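Local coordinates for single-strand DNA-binding protein (Agrobacterium tumefaciens, PDB 3BTP) that binds single-stranded DNA regardless of its sequence and mediates nuclear uptake of the transferred T-DNA strand during plant transformation, at residues E232-Q237 with R243-K248. Residues are numbered along the deposited sequence; the frame is centred on the assembly and turned at random.
Sequences EDRYIQ and RREIQK
The guanidinium of R243 lies flat over one face of the Y235 ring. R243 CZ sits 3.7 Å from the centroid of the Y235 ring, and the two planes are 5° apart. This is a stacked cation-pi pair. A bend at chi3 (-54°) folds the R243 chain back over the ring. E245 reaches the ring obliquely, with its CG 3.7 Å from Y235 CE1. Q237 meets the aliphatic part of R243: its OE1 is 3.4 Å from R243 CG. All four side chains stand on one face of a two-stranded antiparallel hairpin.

Three backbone bonds join the two segments. I236 and R244 form the hydrogen-bonded pair, with R244 N to I236 O at 2.7 Å and I236 N to R244 O at 2.8 Å. I246 N bonds R234 O at 2.9 Å, between the residue before the first strand and the residue after the second. I236, on the other face with R244, touches I246: the two CD1 atoms are 4.1 Å apart.

The R244 guanidinium turns to partners outside the hairpin. Its NE makes a salt bridge with D262, just before strand 263-266, and its NH1 bonds R243 O. I236 also packs on L259. The hairpin thus lies at the surface, fastened on its I236 and R244 face to the region of strand 263-266.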
ATOM      1  N   GLU A 232      19.603 -10.211  16.970  1.00 36.69           N
ATOM      2  CA  GLU A 232      20.958  -9.918  16.570  1.00 37.69           C
ATOM      3  C   GLU A 232      21.251 -10.099  15.101  1.00 37.61           C
ATOM      4  O   GLU A 232      22.356  -9.733  14.695  1.00 38.40           O
ATOM      5  CB  GLU A 232      22.053 -10.635  17.402  1.00 37.21           C
ATOM      6  CG  GLU A 232      21.757 -12.000  17.967  1.00 39.60           C
ATOM      7  CD  GLU A 232      20.759 -12.021  19.188  1.00 38.69           C
ATOM      8  OE1 GLU A 232      19.553 -12.076  18.927  1.00 38.95           O
ATOM      9  OE2 GLU A 232      21.158 -12.079  20.383  1.00 35.58           O
ATOM     10  N   ASP A 233      20.345 -10.691  14.314  1.00 36.62           N
ATOM     11  CA  ASP A 233      20.645 -10.927  12.893  1.00 35.68           C
ATOM     12  C   ASP A 233      19.844 -10.037  11.976  1.00 35.94           C
ATOM     13  O   ASP A 233      19.934 -10.168  10.759  1.00 37.21           O
ATOM     14  CB  ASP A 233      20.304 -12.343  12.504  1.00 35.79           C
ATOM     15  CG  ASP A 233      21.212 -13.394  13.147  1.00 36.68           C
ATOM     16  OD1 ASP A 233      22.469 -13.221  13.192  1.00 35.25           O
ATOM     17  OD2 ASP A 233      20.631 -14.434  13.579  1.00 36.29           O
ATOM     18  N   ARG A 234      19.035  -9.159  12.537  1.00 35.32           N
ATOM     19  CA  ARG A 234      18.121  -8.345  11.743  1.00 36.55           C
ATOM     20  C   ARG A 234      18.498  -6.911  11.546  1.00 34.63           C
ATOM     21  O   ARG A 234      17.624  -6.136  11.238  1.00 35.53           O
ATOM     22  CB  ARG A 234      16.643  -8.447  12.231  1.00 36.12           C
ATOM     23  CG  ARG A 234      16.467  -8.166  13.651  1.00 41.12           C
ATOM     24  CD  ARG A 234      15.035  -8.055  14.037  1.00 46.55           C
ATOM     25  NE  ARG A 234      14.357  -9.347  14.001  1.00 49.37           N
ATOM     26  CZ  ARG A 234      13.454  -9.752  14.895  1.00 51.65           C
ATOM     27  NH1 ARG A 234      13.118  -8.971  15.950  1.00 50.01           N
ATOM     28  NH2 ARG A 234      12.887 -10.946  14.732  1.00 50.35           N
ATOM     29  N   TYR A 235      19.776  -6.567  11.688  1.00 34.67           N
ATOM     30  CA  TYR A 235      20.280  -5.183  11.456  1.00 34.74           C
ATOM     31  C   TYR A 235      21.436  -5.108  10.503  1.00 36.93           C
ATOM     32  O   TYR A 235      22.226  -6.048  10.382  1.00 38.77           O
ATOM     33  CB  TYR A 235      20.649  -4.450  12.740  1.00 33.37           C
ATOM     34  CG  TYR A 235      19.464  -4.378  13.663  1.00 31.83           C
ATOM     35  CD1 TYR A 235      18.545  -3.324  13.602  1.00 28.42           C
ATOM     36  CD2 TYR A 235      19.226  -5.413  14.560  1.00 30.99           C
ATOM     37  CE1 TYR A 235      17.427  -3.336  14.402  1.00 28.12           C
ATOM     38  CE2 TYR A 235      18.150  -5.403  15.381  1.00 29.80           C
ATOM     39  CZ  TYR A 235      17.261  -4.386  15.299  1.00 30.75           C
ATOM     40  OH  TYR A 235      16.206  -4.462  16.154  1.00 34.07           O
ATOM     41  N   ILE A 236      21.485  -4.026   9.740  1.00 38.39           N
ATOM     42  CA  ILE A 236      22.687  -3.691   9.016  1.00 39.44           C
ATOM     43  C   ILE A 236      23.239  -2.464   9.731  1.00 39.52           C
ATOM     44  O   ILE A 236      22.480  -1.611  10.137  1.00 40.36           O
ATOM     45  CB  ILE A 236      22.421  -3.379   7.521  1.00 38.78           C
ATOM     46  CG1 ILE A 236      22.052  -4.648   6.760  1.00 40.52           C
ATOM     47  CG2 ILE A 236      23.650  -2.761   6.877  1.00 39.30           C
ATOM     48  CD1 ILE A 236      22.814  -5.952   7.225  1.00 41.29           C
ATOM     49  N   GLN A 237      24.552  -2.417   9.895  1.00 40.14           N
ATOM     50  CA  GLN A 237      25.269  -1.293  10.478  1.00 39.74           C
ATOM     51  C   GLN A 237      25.831  -0.412   9.377  1.00 39.10           C
ATOM     52  O   GLN A 237      26.537  -0.876   8.469  1.00 37.89           O
ATOM     53  CB  GLN A 237      26.437  -1.848  11.334  1.00 41.82           C
ATOM     54  CG  GLN A 237      27.250  -0.808  12.139  1.00 42.26           C
ATOM     55  CD  GLN A 237      26.434  -0.197  13.206  1.00 41.92           C
ATOM     56  OE1 GLN A 237      26.016  -0.888  14.111  1.00 46.68           O
ATOM     57  NE2 GLN A 237      26.144   1.107  13.092  1.00 42.49           N
ATOM     58  N   ARG A 243      22.179   1.999  12.774  1.00 32.90           N
ATOM     59  CA  ARG A 243      21.745   0.686  12.239  1.00 31.84           C
ATOM     60  C   ARG A 243      20.440   0.774  11.454  1.00 30.50           C
ATOM     61  O   ARG A 243      19.626   1.660  11.693  1.00 30.56           O
ATOM     62  CB  ARG A 243      21.415  -0.197  13.444  1.00 31.52           C
ATOM     63  CG  ARG A 243      22.650  -0.534  14.186  1.00 32.26           C
ATOM     64  CD  ARG A 243      22.448  -1.805  14.924  1.00 30.82           C
ATOM     65  NE  ARG A 243      21.263  -1.789  15.779  1.00 23.51           N
ATOM     66  CZ  ARG A 243      21.002  -2.823  16.562  1.00 24.84           C
ATOM     67  NH1 ARG A 243      21.880  -3.887  16.516  1.00 18.96           N
ATOM     68  NH2 ARG A 243      19.924  -2.776  17.360  1.00 19.33           N
ATOM     69  N   ARG A 244      20.188  -0.195  10.589  1.00 28.69           N
ATOM     70  CA  ARG A 244      18.872  -0.292  10.003  1.00 27.38           C
ATOM     71  C   ARG A 244      18.311  -1.710  10.043  1.00 26.10           C
ATOM     72  O   ARG A 244      18.972  -2.686   9.645  1.00 26.84           O
ATOM     73  CB  ARG A 244      18.895   0.187   8.552  1.00 27.46           C
ATOM     74  CG  ARG A 244      19.179   1.637   8.313  1.00 26.16           C
ATOM     75  CD  ARG A 244      18.048   2.602   8.728  1.00 23.80           C
ATOM     76  NE  ARG A 244      18.550   3.934   8.338  1.00 23.81           N
ATOM     77  CZ  ARG A 244      19.437   4.679   9.041  1.00 30.04           C
ATOM     78  NH1 ARG A 244      19.938   4.247  10.229  1.00 25.39           N
ATOM     79  NH2 ARG A 244      19.837   5.882   8.571  1.00 23.04           N
ATOM     80  N   GLU A 245      17.064  -1.823  10.463  1.00 26.50           N
ATOM     81  CA  GLU A 245      16.418  -3.132  10.533  1.00 27.41           C
ATOM     82  C   GLU A 245      16.052  -3.705   9.130  1.00 26.90           C
ATOM     83  O   GLU A 245      15.611  -2.971   8.263  1.00 26.17           O
ATOM     84  CB  GLU A 245      15.189  -3.033  11.395  1.00 27.16           C
ATOM     85  CG  GLU A 245      14.835  -4.341  11.963  1.00 29.93           C
ATOM     86  CD  GLU A 245      13.549  -4.285  12.736  1.00 35.28           C
ATOM     87  OE1 GLU A 245      13.256  -3.212  13.334  1.00 38.43           O
ATOM     88  OE2 GLU A 245      12.821  -5.309  12.727  1.00 37.42           O
ATOM     89  N   ILE A 246      16.243  -5.013   8.920  1.00 26.41           N
ATOM     90  CA  ILE A 246      15.809  -5.660   7.659  1.00 27.08           C
ATOM     91  C   ILE A 246      14.917  -6.839   8.004  1.00 25.62           C
ATOM     92  O   ILE A 246      14.891  -7.283   9.159  1.00 27.03           O
ATOM     93  CB  ILE A 246      17.009  -6.083   6.717  1.00 25.50           C
ATOM     94  CG1 ILE A 246      17.850  -7.132   7.424  1.00 25.73           C
ATOM     95  CG2 ILE A 246      17.806  -4.799   6.250  1.00 31.88           C
ATOM     96  CD1 ILE A 246      19.078  -7.610   6.690  1.00 32.06           C
ATOM     97  N   GLN A 247      14.233  -7.349   6.979  1.00 24.49           N
ATOM     98  CA  GLN A 247      13.257  -8.411   7.024  1.00 22.94           C
ATOM     99  C   GLN A 247      13.862  -9.840   6.841  1.00 22.17           C
ATOM    100  O   GLN A 247      13.383 -10.830   7.426  1.00 22.15           O
ATOM    101  CB  GLN A 247      12.227  -8.047   5.907  1.00 23.23           C
ATOM    102  CG  GLN A 247      10.885  -8.636   6.056  1.00 26.37           C
ATOM    103  CD  GLN A 247      10.304  -8.422   7.451  1.00 31.34           C
ATOM    104  OE1 GLN A 247      10.598  -7.431   8.157  1.00 37.97           O
ATOM    105  NE2 GLN A 247       9.491  -9.314   7.836  1.00 28.89           N
ATOM    106  N   LYS A 248      14.940  -9.946   6.069  1.00 20.67           N
ATOM    107  CA  LYS A 248      15.409 -11.225   5.597  1.00 20.55           C
ATOM    108  C   LYS A 248      16.866 -11.096   5.241  1.00 21.90           C
ATOM    109  O   LYS A 248      17.271 -10.027   4.697  1.00 21.76           O
ATOM    110  CB  LYS A 248      14.653 -11.637   4.345  1.00 20.16           C
ATOM    111  CG  LYS A 248      15.083 -12.959   3.759  1.00 17.96           C
ATOM    112  CD  LYS A 248      13.998 -13.453   2.817  1.00 18.44           C
ATOM    113  CE  LYS A 248      14.394 -14.705   2.065  1.00 21.17           C
ATOM    114  NZ  LYS A 248      13.080 -15.233   1.537  1.00 22.32           N
TER